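Local coordinates for protein erythropoietin (Homo sapiens, PDB 1EER) that acts as a secreted hormone that binds and dimerises its receptor, activating JAK2 and so controlling the proliferation and differentiation of red blood cells, at residues Glu13-Glu18 and Arg103-Leu108; Pro42-Asn47 and Phe142-Asn147; Val61-Gly66 and Arg150-Leu155. The protein carries 5 engineered substitutions. All coordinates share one frame; numbering follows the deposited sequence.

Interaction 1: Glu13-Glu18 and Arg103-Leu108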
ATOM      1  N   GLU A  13       4.234   2.557  -0.228  1.00 20.29           N
ATOM      2  CA  GLU A  13       2.990   1.803  -0.253  1.00 16.51           C
ATOM      3  C   GLU A  13       1.948   2.269   0.749  1.00 20.98           C
ATOM      4  O   GLU A  13       0.748   2.149   0.494  1.00 13.24           O
ATOM      5  CB  GLU A  13       3.266   0.319  -0.021  1.00 23.48           C
ATOM      6  CG  GLU A  13       2.012  -0.534  -0.021  1.00 28.63           C
ATOM      7  CD  GLU A  13       2.272  -1.968  -0.462  1.00 38.78           C
ATOM      8  OE1 GLU A  13       2.617  -2.190  -1.648  1.00 36.99           O
ATOM      9  OE2 GLU A  13       2.125  -2.874   0.385  1.00 35.31           O
ATOM     10  N   ARG A  14       2.395   2.781   1.896  1.00 22.86           N
ATOM     11  CA  ARG A  14       1.465   3.253   2.913  1.00 17.20           C
ATOM     12  C   ARG A  14       0.489   4.249   2.304  1.00 13.15           C
ATOM     13  O   ARG A  14      -0.719   4.187   2.537  1.00 16.35           O
ATOM     14  CB  ARG A  14       2.218   3.918   4.066  1.00 16.98           C
ATOM     15  CG  ARG A  14       1.306   4.323   5.214  1.00 23.81           C
ATOM     16  CD  ARG A  14       1.898   5.454   6.040  1.00 28.52           C
ATOM     17  NE  ARG A  14       0.854   6.208   6.725  1.00 30.19           N
ATOM     18  CZ  ARG A  14       1.068   7.317   7.423  1.00 24.07           C
ATOM     19  NH1 ARG A  14       2.294   7.804   7.533  1.00 21.85           N
ATOM     20  NH2 ARG A  14       0.051   7.947   7.999  1.00 25.89           N
ATOM     21  N   TYR A  15       1.023   5.164   1.511  1.00 15.68           N
ATOM     22  CA  TYR A  15       0.199   6.189   0.887  1.00 20.76           C
ATOM     23  C   TYR A  15      -0.684   5.640  -0.235  1.00 18.45           C
ATOM     24  O   TYR A  15      -1.841   6.033  -0.371  1.00 17.63           O
ATOM     25  CB  TYR A  15       1.106   7.316   0.386  1.00 17.80           C
ATOM     26  CG  TYR A  15       1.972   7.874   1.497  1.00 22.76           C
ATOM     27  CD1 TYR A  15       1.421   8.684   2.496  1.00 22.03           C
ATOM     28  CD2 TYR A  15       3.329   7.562   1.577  1.00 24.03           C
ATOM     29  CE1 TYR A  15       2.200   9.168   3.546  1.00 23.19           C
ATOM     30  CE2 TYR A  15       4.119   8.040   2.620  1.00 19.88           C
ATOM     31  CZ  TYR A  15       3.548   8.842   3.601  1.00 26.23           C
ATOM     32  OH  TYR A  15       4.323   9.318   4.634  1.00 19.87           O
ATOM     33  N   LEU A  16      -0.143   4.723  -1.026  1.00 18.85           N
ATOM     34  CA  LEU A  16      -0.909   4.133  -2.113  1.00 20.34           C
ATOM     35  C   LEU A  16      -2.142   3.422  -1.571  1.00 20.31           C
ATOM     36  O   LEU A  16      -3.218   3.501  -2.165  1.00 19.85           O
ATOM     37  CB  LEU A  16      -0.046   3.150  -2.909  1.00 20.22           C
ATOM     38  CG  LEU A  16       0.806   3.757  -4.032  1.00 20.65           C
ATOM     39  CD1 LEU A  16       1.532   5.032  -3.555  1.00 16.54           C
ATOM     40  CD2 LEU A  16       1.797   2.714  -4.504  1.00 17.03           C
ATOM     41  N   LEU A  17      -1.997   2.731  -0.442  1.00 20.07           N
ATOM     42  CA  LEU A  17      -3.134   2.025   0.143  1.00 16.74           C
ATOM     43  C   LEU A  17      -4.127   3.013   0.749  1.00 17.65           C
ATOM     44  O   LEU A  17      -5.328   2.765   0.766  1.00 17.72           O
ATOM     45  CB  LEU A  17      -2.662   1.025   1.197  1.00 18.40           C
ATOM     46  CG  LEU A  17      -1.782  -0.104   0.656  1.00 17.31           C
ATOM     47  CD1 LEU A  17      -1.260  -0.936   1.817  1.00 15.98           C
ATOM     48  CD2 LEU A  17      -2.576  -0.958  -0.319  1.00 18.96           C
ATOM     49  N   GLU A  18      -3.625   4.136   1.249  1.00 18.94           N
ATOM     50  CA  GLU A  18      -4.496   5.154   1.812  1.00 17.32           C
ATOM     51  C   GLU A  18      -5.361   5.690   0.678  1.00 16.38           C
ATOM     52  O   GLU A  18      -6.579   5.812   0.819  1.00 17.19           O
ATOM     53  CB  GLU A  18      -3.662   6.300   2.382  1.00 21.91           C
ATOM     54  CG  GLU A  18      -3.827   6.521   3.870  1.00 23.08           C
ATOM     55  CD  GLU A  18      -2.637   7.234   4.483  1.00 22.58           C
ATOM     56  OE1 GLU A  18      -2.126   8.191   3.861  1.00 17.93           O
ATOM     57  OE2 GLU A  18      -2.209   6.831   5.586  1.00 24.43           O
ATOM     58  N   ARG A 103       2.019  15.841   1.318  1.00 18.28           N
ATOM     59  CA  ARG A 103       3.095  16.657   1.865  1.00 22.64           C
ATOM     60  C   ARG A 103       4.338  15.800   2.072  1.00 18.33           C
ATOM     61  O   ARG A 103       5.453  16.222   1.766  1.00 19.04           O
ATOM     62  CB  ARG A 103       2.667  17.297   3.193  1.00 21.29           C
ATOM     63  CG  ARG A 103       3.650  18.346   3.715  1.00 22.89           C
ATOM     64  CD  ARG A 103       3.333  18.776   5.154  1.00 19.05           C
ATOM     65  NE  ARG A 103       2.169  19.653   5.228  1.00 16.49           N
ATOM     66  CZ  ARG A 103       1.016  19.316   5.790  1.00 12.78           C
ATOM     67  NH1 ARG A 103       0.870  18.116   6.331  1.00 16.61           N
ATOM     68  NH2 ARG A 103      -0.000  20.165   5.788  1.00 20.36           N
ATOM     69  N   SER A 104       4.142  14.589   2.582  1.00 18.52           N
ATOM     70  CA  SER A 104       5.260  13.687   2.819  1.00 17.44           C
ATOM     71  C   SER A 104       5.874  13.231   1.498  1.00 19.56           C
ATOM     72  O   SER A 104       7.098  13.232   1.331  1.00 18.14           O
ATOM     73  CB  SER A 104       4.787  12.484   3.628  1.00 16.31           C
ATOM     74  OG  SER A 104       4.297  12.897   4.892  1.00 16.95           O
ATOM     75  N   LEU A 105       5.019  12.860   0.551  1.00 19.37           N
ATOM     76  CA  LEU A 105       5.483  12.404  -0.751  1.00 16.69           C
ATOM     77  C   LEU A 105       6.293  13.485  -1.454  1.00 18.19           C
ATOM     78  O   LEU A 105       7.309  13.189  -2.086  1.00 22.06           O
ATOM     79  CB  LEU A 105       4.288  11.978  -1.613  1.00 15.57           C
ATOM     80  CG  LEU A 105       3.562  10.744  -1.063  1.00 14.09           C
ATOM     81  CD1 LEU A 105       2.219  10.572  -1.757  1.00 17.36           C
ATOM     82  CD2 LEU A 105       4.446   9.514  -1.260  1.00 17.52           C
ATOM     83  N   THR A 106       5.847  14.735  -1.347  1.00 17.26           N
ATOM     84  CA  THR A 106       6.562  15.855  -1.965  1.00 16.65           C
ATOM     85  C   THR A 106       7.993  15.963  -1.432  1.00 19.76           C
ATOM     86  O   THR A 106       8.941  16.182  -2.193  1.00 17.73           O
ATOM     87  CB  THR A 106       5.875  17.201  -1.683  1.00 14.29           C
ATOM     88  OG1 THR A 106       4.544  17.188  -2.213  1.00 19.97           O
ATOM     89  CG2 THR A 106       6.670  18.333  -2.312  1.00 15.77           C
ATOM     90  N   THR A 107       8.141  15.825  -0.116  1.00 15.61           N
ATOM     91  CA  THR A 107       9.448  15.910   0.510  1.00 17.79           C
ATOM     92  C   THR A 107      10.253  14.693   0.080  1.00 17.53           C
ATOM     93  O   THR A 107      11.426  14.801  -0.266  1.00 19.25           O
ATOM     94  CB  THR A 107       9.330  15.931   2.057  1.00 27.48           C
ATOM     95  OG1 THR A 107       8.639  17.118   2.474  1.00 33.01           O
ATOM     96  CG2 THR A 107      10.710  15.915   2.699  1.00 33.77           C
ATOM     97  N   LEU A 108       9.597  13.537   0.085  1.00 22.73           N
ATOM     98  CA  LEU A 108      10.220  12.273  -0.303  1.00 22.28           C
ATOM     99  C   LEU A 108      10.753  12.283  -1.745  1.00 25.31           C
ATOM    100  O   LEU A 108      11.868  11.808  -2.009  1.00 21.76           O
ATOM    101  CB  LEU A 108       9.208  11.135  -0.124  1.00 22.58           C
ATOM    102  CG  LEU A 108       9.472  10.072   0.955  1.00 25.74           C
ATOM    103  CD1 LEU A 108      10.309  10.641   2.097  1.00 22.15           C
ATOM    104  CD2 LEU A 108       8.139   9.549   1.463  1.00 25.44           C
TER
HETATM  105  O   HOH W   1       2.813  11.194   6.334  1.00 23.45           O
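Tyr15 on helix 9-25 reaches across to Ser104, Leu105 and Leu108 on helix 91-111, and its side chain makes nearly the whole contact. The axes of the two short segments stay 11.3 Å apart at their closest and run at 145° to each other, a separation bridged by the long aromatic side chain. Followed outward, Tyr15 CB lies 4.1 Å from Leu105 CD1. This CB points toward helix 91-111, and a chi1 of -55° places CG beside the backbone N, which lays the ring along Leu105. There CG and CD2 run along the isobutyl group of Leu105, with CD2 and Leu105 CD2 only 3.6 Å apart. Leu105 CG sits over one face of the ring, displaced toward its rim, and the two side chains lie alongside each other, pointing opposite ways. Further out, CE2 makes a looser apolar contact with Leu108 CD2 at 4.4 Å. CZ and OH then reach Ser104, which meets the ring obliquely: OH lies 3.4 Å from Ser104 CB. The hydroxyls of Tyr15 and Ser104 are joined through a water that lies in the ring plane at its edge, 2.9 Å from Tyr15 OH and 2.7 Å from Ser104 OG, to which it donates. Ser104 OG also hydrogen-bonds to the backbone O of Ser100 and to the backbone of another protein chain. An aromatic side chain of that chain packs on Tyr15, so the polar end of this contact borders an intermolecular interface, as expected for a hormone bound to its receptor. On the inner side, Leu105 and Leu16 both touch Leu149 of helix 138-161. This apolar convergence of three helices, with water and hydroxyls at its outer margin, is characteristic of the antiparallel-packed core of a four-helix-bundle cytokine.

Interaction 2: Pro42-Asn47 and Phe142-Asn147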
ATOM      1  N   PRO A  42      -4.195  16.740 -12.171  1.00 23.42           N
ATOM      2  CA  PRO A  42      -3.246  16.331 -13.211  1.00 23.00           C
ATOM      3  C   PRO A  42      -3.801  15.178 -14.051  1.00 19.13           C
ATOM      4  O   PRO A  42      -4.864  14.629 -13.753  1.00 19.27           O
ATOM      5  CB  PRO A  42      -1.996  15.935 -12.422  1.00 19.39           C
ATOM      6  CG  PRO A  42      -2.512  15.555 -11.052  1.00 17.63           C
ATOM      7  CD  PRO A  42      -3.872  16.171 -10.850  1.00 14.54           C
ATOM      8  N   ASP A  43      -3.095  14.833 -15.116  1.00 18.73           N
ATOM      9  CA  ASP A  43      -3.515  13.722 -15.949  1.00 20.22           C
ATOM     10  C   ASP A  43      -2.802  12.535 -15.339  1.00 18.47           C
ATOM     11  O   ASP A  43      -1.609  12.621 -15.056  1.00 23.53           O
ATOM     12  CB  ASP A  43      -3.048  13.910 -17.392  1.00 21.85           C
ATOM     13  CG  ASP A  43      -3.528  12.794 -18.309  1.00 23.34           C
ATOM     14  OD1 ASP A  43      -3.961  11.737 -17.803  1.00 30.38           O
ATOM     15  OD2 ASP A  43      -3.476  12.974 -19.539  1.00 31.10           O
ATOM     16  N   THR A  44      -3.514  11.435 -15.119  1.00 19.37           N
ATOM     17  CA  THR A  44      -2.875  10.270 -14.519  1.00 22.99           C
ATOM     18  C   THR A  44      -2.609   9.108 -15.473  1.00 24.37           C
ATOM     19  O   THR A  44      -1.980   8.117 -15.090  1.00 21.97           O
ATOM     20  CB  THR A  44      -3.685   9.743 -13.317  1.00 19.75           C
ATOM     21  OG1 THR A  44      -4.867   9.087 -13.785  1.00 18.81           O
ATOM     22  CG2 THR A  44      -4.071  10.890 -12.398  1.00 18.21           C
ATOM     23  N   LYS A  45      -3.061   9.219 -16.716  1.00 21.98           N
ATOM     24  CA  LYS A  45      -2.843   8.121 -17.644  1.00 24.17           C
ATOM     25  C   LYS A  45      -1.380   7.927 -18.007  1.00 20.31           C
ATOM     26  O   LYS A  45      -0.602   8.879 -18.106  1.00 24.64           O
ATOM     27  CB  LYS A  45      -3.676   8.308 -18.914  1.00 22.77           C
ATOM     28  CG  LYS A  45      -3.212   9.419 -19.848  1.00 29.31           C
ATOM     29  CD  LYS A  45      -4.187   9.629 -21.026  1.00 37.49           C
ATOM     30  CE  LYS A  45      -3.463  10.769 -21.751  1.00 41.58           C
ATOM     31  NZ  LYS A  45      -4.063  11.301 -22.972  1.00 37.50           N
ATOM     32  N   VAL A  46      -1.001   6.669 -18.176  1.00 23.75           N
ATOM     33  CA  VAL A  46       0.360   6.329 -18.560  1.00 22.16           C
ATOM     34  C   VAL A  46       0.307   5.368 -19.748  1.00 21.86           C
ATOM     35  O   VAL A  46      -0.274   4.283 -19.660  1.00 19.66           O
ATOM     36  CB  VAL A  46       1.144   5.654 -17.390  1.00 22.10           C
ATOM     37  CG1 VAL A  46       2.410   4.988 -17.921  1.00 14.44           C
ATOM     38  CG2 VAL A  46       1.508   6.690 -16.333  1.00 18.36           C
ATOM     39  N   ASN A  47       0.883   5.785 -20.869  1.00 22.82           N
ATOM     40  CA  ASN A  47       0.934   4.930 -22.047  1.00 20.33           C
ATOM     41  C   ASN A  47       2.299   4.261 -21.902  1.00 20.12           C
ATOM     42  O   ASN A  47       3.336   4.890 -22.130  1.00 18.06           O
ATOM     43  CB  ASN A  47       0.859   5.779 -23.320  1.00 21.50           C
ATOM     44  CG  ASN A  47       0.754   4.938 -24.580  1.00 19.15           C
ATOM     45  OD1 ASN A  47       1.767   4.573 -25.176  1.00 20.69           O
ATOM     46  ND2 ASN A  47      -0.471   4.630 -24.990  1.00 18.59           N
ATOM     47  N   PHE A 142     -10.401  11.878  -5.579  1.00 13.39           N
ATOM     48  CA  PHE A 142      -9.737  10.767  -4.930  1.00 18.57           C
ATOM     49  C   PHE A 142      -9.319   9.653  -5.882  1.00 20.44           C
ATOM     50  O   PHE A 142      -8.297   9.007  -5.657  1.00 22.27           O
ATOM     51  CB  PHE A 142     -10.620  10.226  -3.813  1.00 18.99           C
ATOM     52  CG  PHE A 142     -10.530  11.026  -2.548  1.00 19.67           C
ATOM     53  CD1 PHE A 142      -9.302  11.207  -1.916  1.00 22.45           C
ATOM     54  CD2 PHE A 142     -11.655  11.629  -2.006  1.00 23.12           C
ATOM     55  CE1 PHE A 142      -9.197  11.987  -0.754  1.00 25.80           C
ATOM     56  CE2 PHE A 142     -11.563  12.413  -0.840  1.00 23.78           C
ATOM     57  CZ  PHE A 142     -10.332  12.592  -0.217  1.00 19.00           C
ATOM     58  N   ARG A 143     -10.098   9.422  -6.937  1.00 20.06           N
ATOM     59  CA  ARG A 143      -9.747   8.393  -7.907  1.00 18.93           C
ATOM     60  C   ARG A 143      -8.462   8.834  -8.609  1.00 15.22           C
ATOM     61  O   ARG A 143      -7.571   8.027  -8.877  1.00 15.68           O
ATOM     62  CB  ARG A 143     -10.874   8.212  -8.929  1.00 20.63           C
ATOM     63  CG  ARG A 143     -10.522   7.270 -10.083  1.00 23.65           C
ATOM     64  CD  ARG A 143     -11.718   7.039 -11.009  1.00 26.77           C
ATOM     65  NE  ARG A 143     -12.108   8.237 -11.758  1.00 16.19           N
ATOM     66  CZ  ARG A 143     -13.283   8.845 -11.625  1.00 16.00           C
ATOM     67  NH1 ARG A 143     -14.178   8.369 -10.774  1.00 14.68           N
ATOM     68  NH2 ARG A 143     -13.569   9.922 -12.354  1.00 15.67           N
ATOM     69  N   VAL A 144      -8.365  10.128  -8.890  1.00 11.28           N
ATOM     70  CA  VAL A 144      -7.183  10.689  -9.544  1.00 14.01           C
ATOM     71  C   VAL A 144      -5.980  10.596  -8.584  1.00 17.72           C
ATOM     72  O   VAL A 144      -4.852  10.303  -8.997  1.00 18.62           O
ATOM     73  CB  VAL A 144      -7.428  12.192  -9.937  1.00 16.26           C
ATOM     74  CG1 VAL A 144      -6.105  12.910 -10.169  1.00 13.39           C
ATOM     75  CG2 VAL A 144      -8.301  12.280 -11.180  1.00 12.60           C
ATOM     76  N   TYR A 145      -6.238  10.861  -7.304  1.00 16.61           N
ATOM     77  CA  TYR A 145      -5.214  10.810  -6.268  1.00 15.75           C
ATOM     78  C   TYR A 145      -4.583   9.420  -6.269  1.00 18.30           C
ATOM     79  O   TYR A 145      -3.361   9.294  -6.294  1.00 19.68           O
ATOM     80  CB  TYR A 145      -5.848  11.117  -4.900  1.00 15.39           C
ATOM     81  CG  TYR A 145      -4.947  10.918  -3.696  1.00 10.82           C
ATOM     82  CD1 TYR A 145      -3.678  11.493  -3.644  1.00 16.53           C
ATOM     83  CD2 TYR A 145      -5.390  10.201  -2.586  1.00 15.25           C
ATOM     84  CE1 TYR A 145      -2.868  11.365  -2.510  1.00 18.81           C
ATOM     85  CE2 TYR A 145      -4.587  10.062  -1.441  1.00 20.64           C
ATOM     86  CZ  TYR A 145      -3.327  10.649  -1.413  1.00 21.47           C
ATOM     87  OH  TYR A 145      -2.528  10.516  -0.298  1.00 19.58           O
ATOM     88  N   SER A 146      -5.424   8.385  -6.257  1.00 21.35           N
ATOM     89  CA  SER A 146      -4.959   6.990  -6.266  1.00 20.60           C
ATOM     90  C   SER A 146      -4.271   6.601  -7.583  1.00 17.47           C
ATOM     91  O   SER A 146      -3.185   6.025  -7.570  1.00 16.81           O
ATOM     92  CB  SER A 146      -6.139   6.041  -6.004  1.00 13.83           C
ATOM     93  OG  SER A 146      -5.737   4.683  -6.063  1.00 19.24           O
ATOM     94  N   ASN A 147      -4.897   6.920  -8.715  1.00 16.12           N
ATOM     95  CA  ASN A 147      -4.323   6.580 -10.012  1.00 17.15           C
ATOM     96  C   ASN A 147      -2.964   7.234 -10.219  1.00 16.24           C
ATOM     97  O   ASN A 147      -2.072   6.643 -10.836  1.00 14.90           O
ATOM     98  CB  ASN A 147      -5.274   6.985 -11.148  1.00 19.98           C
ATOM     99  CG  ASN A 147      -6.290   5.900 -11.483  1.00 17.62           C
ATOM    100  OD1 ASN A 147      -6.146   4.749 -11.081  1.00 20.20           O
ATOM    101  ND2 ASN A 147      -7.322   6.269 -12.225  1.00 13.96           N
TER
HETATM  102  O   HOH W   2      -0.546   7.652 -12.770  1.00 20.29           O
HETATM  103  O   HOH W   3      -7.672   8.924 -13.009  1.00 25.94           O
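The loop that follows strand 34-41 and leads to helix 48-51 belongs to the long crossover connection of the four-helix cytokine fold, and here Thr44 and Pro42 pack it against Val144 and Asn147 of helix 138-161. Of the CA atoms of the two segments, those of Thr44 and Asn147 come nearest, 6.0 Å apart. Thr44 divides its two branches between the helical residues. Its methyl lies on the Val144 side, where CG2 comes within 3.6 Å of Val144 CG1. That same Val144 methyl, anti to its own backbone nitrogen at a chi1 of 161°, is also touched by Pro42 CD, 4.0 Å away; Pro42 in turn rests on Leu69 and Leu70 of helix 56-82. The other branch turns to Asn147, the two side chains crossing at about a right angle. Contact there is between Thr44 OG1 and Asn147 CB, while the polar groups communicate through solvent. One water donates to Thr44 OG1 and accepts from Asn147 ND2; the hydroxyl and the amide nitrogen each hydrogen-bond as well to another protein chain, which places this edge at an intermolecular surface. The amide oxygen of Asn147 is taken by Arg150 NE, one turn along the helix. Within the loop, Asp43 OD1 accepts from Lys45 N at 2.9 Å in an Asx turn, the donor lying 38° out of the carboxylate plane. A second water links the backbones by donating to Thr44 O at 2.8 Å and to Asn147 O at 2.7 Å.

Interaction 3: Val61-Gly66 and Arg150-Leu155; sequences VEVWQG and RGKLKL
Glu62 and Lys152 meet at about a right angle, and their charged ends form a salt bridge between helix 56-82 and helix 138-161. Lys152 NZ donates to Glu62 OE1 over 2.8 Å, approaching on the anti side of the carboxylate and 26° out of its plane. The two chains differ in shape: Glu62 is extended beyond CG, whereas Lys152 bends at chi3 (81°) and again at chi4, which brings the ammonium within bonding distance of the carboxylate. Trp51 of helix 48-51, in the crossover connection, packs on both partners. Beside this polar pair, Val63 faces the backbone of the other helix. Its CG2 lies 3.4 Å from Lys152 O and also touches the aliphatic CG of Lys152, while CG1 meets Leu153 CG at 4.0 Å, again with the side chains nearly perpendicular. Such close seating agrees with the 5.7 Å between the CA atoms of Val63 and Leu153, although the segment axes are 9.4 Å apart. A wider pi-type turn at 150-153 interrupts the regular helix here. Val63 also touches Leu109 of helix 91-111, so its side of the contact belongs to the core of the four-helix-bundle cytokine fold.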
ATOM      1  N   VAL A  61       9.804  15.238 -14.618  1.00 21.32           N
ATOM      2  CA  VAL A  61       8.988  16.414 -14.923  1.00 21.25           C
ATOM      3  C   VAL A  61       7.508  16.129 -14.687  1.00 22.81           C
ATOM      4  O   VAL A  61       6.831  16.836 -13.933  1.00 21.96           O
ATOM      5  CB  VAL A  61       9.167  16.858 -16.400  1.00 23.32           C
ATOM      6  CG1 VAL A  61       8.260  18.053 -16.707  1.00 22.01           C
ATOM      7  CG2 VAL A  61      10.623  17.205 -16.664  1.00 16.65           C
ATOM      8  N   GLU A  62       7.008  15.085 -15.336  1.00 21.11           N
ATOM      9  CA  GLU A  62       5.610  14.708 -15.195  1.00 20.21           C
ATOM     10  C   GLU A  62       5.161  14.499 -13.749  1.00 17.24           C
ATOM     11  O   GLU A  62       4.174  15.087 -13.313  1.00 18.57           O
ATOM     12  CB  GLU A  62       5.329  13.427 -15.987  1.00 25.02           C
ATOM     13  CG  GLU A  62       4.878  13.668 -17.408  1.00 24.17           C
ATOM     14  CD  GLU A  62       4.520  12.381 -18.122  1.00 21.81           C
ATOM     15  OE1 GLU A  62       3.755  11.579 -17.548  1.00 21.29           O
ATOM     16  OE2 GLU A  62       5.006  12.173 -19.252  1.00 25.51           O
ATOM     17  N   VAL A  63       5.880  13.656 -13.015  1.00 15.96           N
ATOM     18  CA  VAL A  63       5.516  13.347 -11.629  1.00 18.77           C
ATOM     19  C   VAL A  63       5.598  14.531 -10.654  1.00 14.79           C
ATOM     20  O   VAL A  63       4.659  14.793  -9.899  1.00 12.27           O
ATOM     21  CB  VAL A  63       6.380  12.168 -11.089  1.00 16.64           C
ATOM     22  CG1 VAL A  63       6.107  11.930  -9.598  1.00 13.43           C
ATOM     23  CG2 VAL A  63       6.066  10.909 -11.885  1.00 15.71           C
ATOM     24  N   TRP A  64       6.717  15.239 -10.678  1.00 16.28           N
ATOM     25  CA  TRP A  64       6.904  16.371  -9.790  1.00 20.40           C
ATOM     26  C   TRP A  64       5.856  17.456 -10.014  1.00 19.22           C
ATOM     27  O   TRP A  64       5.217  17.918  -9.071  1.00 18.67           O
ATOM     28  CB  TRP A  64       8.306  16.952  -9.969  1.00 19.75           C
ATOM     29  CG  TRP A  64       8.549  18.082  -9.049  1.00 22.15           C
ATOM     30  CD1 TRP A  64       8.576  19.407  -9.370  1.00 25.31           C
ATOM     31  CD2 TRP A  64       8.718  18.004  -7.636  1.00 22.91           C
ATOM     32  NE1 TRP A  64       8.746  20.163  -8.237  1.00 29.04           N
ATOM     33  CE2 TRP A  64       8.837  19.326  -7.158  1.00 29.99           C
ATOM     34  CE3 TRP A  64       8.779  16.946  -6.724  1.00 24.59           C
ATOM     35  CZ2 TRP A  64       9.013  19.618  -5.800  1.00 25.53           C
ATOM     36  CZ3 TRP A  64       8.954  17.236  -5.375  1.00 23.15           C
ATOM     37  CH2 TRP A  64       9.069  18.563  -4.929  1.00 25.60           C
ATOM     38  N   GLN A  65       5.669  17.867 -11.259  1.00 19.41           N
ATOM     39  CA  GLN A  65       4.683  18.893 -11.528  1.00 20.76           C
ATOM     40  C   GLN A  65       3.279  18.362 -11.285  1.00 23.44           C
ATOM     41  O   GLN A  65       2.452  19.050 -10.689  1.00 27.52           O
ATOM     42  CB  GLN A  65       4.811  19.380 -12.955  1.00 22.49           C
ATOM     43  CG  GLN A  65       6.065  20.150 -13.187  1.00 25.48           C
ATOM     44  CD  GLN A  65       6.193  20.589 -14.614  1.00 27.22           C
ATOM     45  OE1 GLN A  65       7.294  20.787 -15.117  1.00 35.18           O
ATOM     46  NE2 GLN A  65       5.063  20.740 -15.284  1.00 32.77           N
ATOM     47  N   GLY A  66       3.013  17.138 -11.733  1.00 15.84           N
ATOM     48  CA  GLY A  66       1.696  16.567 -11.531  1.00 11.56           C
ATOM     49  C   GLY A  66       1.313  16.518 -10.067  1.00 16.46           C
ATOM     50  O   GLY A  66       0.177  16.821  -9.697  1.00 14.18           O
ATOM     51  N   ARG A 150      -0.325   5.506  -7.534  1.00 18.75           N
ATOM     52  CA  ARG A 150      -0.109   4.113  -7.878  1.00 19.26           C
ATOM     53  C   ARG A 150       0.365   3.969  -9.309  1.00 19.74           C
ATOM     54  O   ARG A 150       0.845   2.907  -9.704  1.00 20.61           O
ATOM     55  CB  ARG A 150      -1.396   3.312  -7.650  1.00 16.01           C
ATOM     56  CG  ARG A 150      -2.318   3.235  -8.845  1.00 13.47           C
ATOM     57  CD  ARG A 150      -3.648   2.627  -8.465  1.00 12.81           C
ATOM     58  NE  ARG A 150      -4.592   2.661  -9.575  1.00 16.04           N
ATOM     59  CZ  ARG A 150      -5.268   1.606 -10.018  1.00 20.55           C
ATOM     60  NH1 ARG A 150      -5.112   0.420  -9.445  1.00 21.35           N
ATOM     61  NH2 ARG A 150      -6.097   1.737 -11.044  1.00 21.76           N
ATOM     62  N   GLY A 151       0.258   5.057 -10.068  1.00 20.02           N
ATOM     63  CA  GLY A 151       0.656   5.036 -11.463  1.00 16.38           C
ATOM     64  C   GLY A 151       2.032   5.587 -11.785  1.00 14.84           C
ATOM     65  O   GLY A 151       3.047   4.992 -11.430  1.00 15.39           O
ATOM     66  N   LYS A 152       2.074   6.729 -12.464  1.00 15.49           N
ATOM     67  CA  LYS A 152       3.344   7.318 -12.846  1.00 16.25           C
ATOM     68  C   LYS A 152       4.246   7.637 -11.658  1.00 13.62           C
ATOM     69  O   LYS A 152       5.469   7.593 -11.784  1.00 17.75           O
ATOM     70  CB  LYS A 152       3.119   8.565 -13.708  1.00 15.71           C
ATOM     71  CG  LYS A 152       2.519   9.742 -12.985  1.00 20.58           C
ATOM     72  CD  LYS A 152       2.372  10.912 -13.932  1.00 22.85           C
ATOM     73  CE  LYS A 152       1.117  10.768 -14.782  1.00 20.48           C
ATOM     74  NZ  LYS A 152       1.299  11.321 -16.151  1.00 29.99           N
ATOM     75  N   LEU A 153       3.663   7.956 -10.507  1.00 14.39           N
ATOM     76  CA  LEU A 153       4.497   8.234  -9.340  1.00 19.04           C
ATOM     77  C   LEU A 153       5.257   6.957  -8.989  1.00 14.56           C
ATOM     78  O   LEU A 153       6.489   6.954  -8.894  1.00 17.63           O
ATOM     79  CB  LEU A 153       3.651   8.672  -8.143  1.00 19.12           C
ATOM     80  CG  LEU A 153       4.503   9.262  -7.014  1.00 22.48           C
ATOM     81  CD1 LEU A 153       3.745  10.382  -6.340  1.00 23.53           C
ATOM     82  CD2 LEU A 153       4.863   8.181  -6.014  1.00 18.87           C
ATOM     83  N   LYS A 154       4.518   5.868  -8.815  1.00 15.44           N
ATOM     84  CA  LYS A 154       5.135   4.590  -8.494  1.00 21.14           C
ATOM     85  C   LYS A 154       6.129   4.218  -9.582  1.00 21.94           C
ATOM     86  O   LYS A 154       7.253   3.812  -9.284  1.00 22.75           O
ATOM     87  CB  LYS A 154       4.072   3.491  -8.353  1.00 15.75           C
ATOM     88  CG  LYS A 154       4.634   2.119  -8.014  1.00 22.38           C
ATOM     89  CD  LYS A 154       5.660   2.171  -6.872  1.00 27.60           C
ATOM     90  CE  LYS A 154       5.639   0.890  -6.027  1.00 28.02           C
ATOM     91  NZ  LYS A 154       6.948   0.581  -5.384  1.00 23.20           N
ATOM     92  N   LEU A 155       5.717   4.369 -10.842  1.00 21.67           N
ATOM     93  CA  LEU A 155       6.580   4.042 -11.975  1.00 21.71           C
ATOM     94  C   LEU A 155       7.878   4.837 -11.950  1.00 20.90           C
ATOM     95  O   LEU A 155       8.965   4.275 -12.102  1.00 24.04           O
ATOM     96  CB  LEU A 155       5.853   4.293 -13.299  1.00 23.06           C
ATOM     97  CG  LEU A 155       4.792   3.258 -13.699  1.00 25.52           C
ATOM     98  CD1 LEU A 155       4.162   3.671 -15.025  1.00 26.69           C
ATOM     99  CD2 LEU A 155       5.406   1.865 -13.800  1.00 22.89           C
TER

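From the N terminus, helix 9-25 enters interaction 1 first, and its partner comes only at 103-108, closing a loop of 84 residues. Within that loop begin interaction 2, at the crossover segment 42-47, and interaction 3, at 61-66; both close later, on helix 138-161, so each crosses interaction 1. They also cross each other, since 42-47 precedes 61-66 and 142-147 precedes 150-155. Interactions 2 and 3 are neighbours, their centres about 9 Å apart, with Val46 lying against Lys152 and Leu155. Interaction 1 meets interaction 3 where Thr106 packs on Trp64 and Leu16 on Arg150. Together they tie all four long helices and the first crossover.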